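Local coordinates for protein putative pectin lyase (Geobacillus virus E2, PDB 7CHU) that serves as the tailspike of a thermophilic deep-sea bacteriophage, a trimeric beta-helical protein that probably recognises, and may cleave, polysaccharide on the host cell surface, at residues K132-V138 / L169-E175. Sequence-based numbering, arbitrary orientation.
Sequences KSNIRLV and LCFVGIE
Ser-133 OG takes the backbone N-H of Cys-170 at 2.9 Å and is also hydrogen-bonded to Asn-106 O, so two groups grip this buried hydroxyl. One residue on, Asn-134 N reaches Cys-170 O, the donor lying almost in line with the carbonyl. Asn-134 and Phe-171, both with positive phi (68° and 59°), break the extended chain at matching places in successive coils. Their side chains run side by side, and Asn-134 OD1 packs 3.1 Å from Phe-171 CB, oblique to the ring, while ND2 is held by Asn-107 O. Parallel strand pairing follows: a longer, bent bond from Gly-173 N to Ile-135 O (3.2 Å), then Leu-137 N to Gly-173 O and Glu-175 N to Leu-137 O. On the face shared by Arg-136 and Glu-175, the arginine bends at chi3 (-68°) and its NH1 meets the syn side of Glu-175 OE2 at 2.7 Å. That oxygen lies in the guanidinium plane, but NH1 sits somewhat out of the carboxylate plane. Val-138 CG2 lies alongside that carboxylate, and Arg-136 NH2 bonds Ala-140 O of a second subunit, tying the salt bridge to the trimer interface. Leu-137 and Ile-174 fill the other face and meet Phe-160 of strand 156-160 in the interior of the right-handed parallel beta-helix characteristic of pectate lyase-like proteins. Within this stack, strand 135-139 lies between 113-117 and 169-175, and the latter pairs onward with 187-195.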
# COMPACT_ATOMS: atom_id res chain seq x y z
N LYS A 132 20.81 13.99 -19.04
CA LYS A 132 21.85 13.18 -18.43
C LYS A 132 21.29 12.46 -17.20
O LYS A 132 20.36 12.95 -16.57
CB LYS A 132 23.05 14.05 -18.04
CG LYS A 132 23.77 14.62 -19.27
CD LYS A 132 24.99 15.43 -18.87
CE LYS A 132 25.63 16.05 -20.10
NZ LYS A 132 26.81 16.89 -19.74
N SER A 133 21.88 11.31 -16.89
CA SER A 133 21.41 10.46 -15.80
C SER A 133 21.74 11.08 -14.44
O SER A 133 22.62 11.93 -14.29
CB SER A 133 22.05 9.07 -15.88
OG SER A 133 21.52 8.33 -16.95
N ASN A 134 21.00 10.60 -13.42
CA ASN A 134 21.25 10.91 -12.01
C ASN A 134 20.97 12.37 -11.68
O ASN A 134 21.62 12.95 -10.81
CB ASN A 134 22.68 10.54 -11.60
CG ASN A 134 22.97 9.08 -11.84
OD1 ASN A 134 22.07 8.25 -11.71
ND2 ASN A 134 24.19 8.75 -12.19
N ILE A 135 20.02 12.99 -12.35
CA ILE A 135 19.67 14.38 -12.07
C ILE A 135 18.31 14.39 -11.40
O ILE A 135 17.34 13.82 -11.93
CB ILE A 135 19.69 15.24 -13.34
CG1 ILE A 135 21.12 15.40 -13.86
CG2 ILE A 135 19.09 16.63 -13.06
CD1 ILE A 135 21.27 16.42 -15.04
N ARG A 136 18.22 15.01 -10.23
CA ARG A 136 16.96 15.17 -9.52
C ARG A 136 16.64 16.65 -9.38
O ARG A 136 17.50 17.42 -8.95
CB ARG A 136 17.03 14.52 -8.13
CG ARG A 136 16.74 13.04 -8.13
CD ARG A 136 16.57 12.57 -6.70
NE ARG A 136 17.83 12.63 -5.98
CZ ARG A 136 17.96 12.98 -4.70
NH1 ARG A 136 16.90 13.32 -3.98
NH2 ARG A 136 19.16 13.00 -4.14
N LEU A 137 15.42 17.03 -9.75
CA LEU A 137 14.93 18.40 -9.57
C LEU A 137 14.10 18.46 -8.28
O LEU A 137 13.04 17.85 -8.18
CB LEU A 137 14.09 18.84 -10.77
CG LEU A 137 14.63 18.61 -12.19
CD1 LEU A 137 13.63 19.10 -13.25
CD2 LEU A 137 16.00 19.28 -12.38
N VAL A 138 14.58 19.23 -7.31
CA VAL A 138 14.00 19.27 -5.97
C VAL A 138 13.66 20.72 -5.63
O VAL A 138 14.51 21.59 -5.76
CB VAL A 138 14.97 18.69 -4.93
CG1 VAL A 138 14.38 18.80 -3.51
CG2 VAL A 138 15.35 17.24 -5.29
N LEU A 169 18.15 7.07 -20.03
CA LEU A 169 18.34 7.99 -18.93
C LEU A 169 17.97 7.27 -17.65
O LEU A 169 16.86 6.73 -17.55
CB LEU A 169 17.44 9.21 -19.13
CG LEU A 169 17.91 10.49 -18.49
CD1 LEU A 169 19.22 10.87 -19.14
CD2 LEU A 169 16.86 11.55 -18.73
N CYS A 170 18.87 7.26 -16.66
CA CYS A 170 18.63 6.52 -15.42
C CYS A 170 18.65 7.41 -14.18
O CYS A 170 19.39 8.40 -14.10
CB CYS A 170 19.66 5.40 -15.24
SG CYS A 170 19.64 4.20 -16.56
N PHE A 171 17.81 7.03 -13.21
CA PHE A 171 17.82 7.62 -11.86
C PHE A 171 17.55 9.12 -11.89
O PHE A 171 18.20 9.88 -11.17
CB PHE A 171 19.14 7.33 -11.15
CG PHE A 171 19.49 5.87 -11.06
CD1 PHE A 171 18.85 5.03 -10.14
CD2 PHE A 171 20.47 5.34 -11.90
CE1 PHE A 171 19.19 3.69 -10.06
CE2 PHE A 171 20.82 4.00 -11.83
CZ PHE A 171 20.18 3.17 -10.91
N VAL A 172 16.62 9.56 -12.73
CA VAL A 172 16.20 10.96 -12.74
C VAL A 172 14.94 11.10 -11.89
O VAL A 172 14.29 10.12 -11.53
CB VAL A 172 15.96 11.51 -14.17
CG1 VAL A 172 17.30 11.64 -14.95
CG2 VAL A 172 14.97 10.62 -14.92
N GLY A 173 14.58 12.33 -11.55
CA GLY A 173 13.39 12.50 -10.73
C GLY A 173 13.04 13.95 -10.49
O GLY A 173 13.81 14.87 -10.81
N ILE A 174 11.84 14.13 -9.94
CA ILE A 174 11.33 15.41 -9.47
C ILE A 174 10.80 15.19 -8.06
O ILE A 174 10.16 14.17 -7.79
CB ILE A 174 10.20 15.96 -10.38
CG1 ILE A 174 10.68 16.14 -11.84
CG2 ILE A 174 9.63 17.27 -9.82
CD1 ILE A 174 9.60 16.63 -12.78
N GLU A 175 11.05 16.14 -7.16
CA GLU A 175 10.53 16.08 -5.80
C GLU A 175 10.13 17.48 -5.36
O GLU A 175 10.83 18.45 -5.64
CB GLU A 175 11.56 15.53 -4.79
CG GLU A 175 12.14 14.15 -5.09
CD GLU A 175 13.33 13.83 -4.16
OE1 GLU A 175 13.31 14.27 -3.00
OE2 GLU A 175 14.29 13.16 -4.60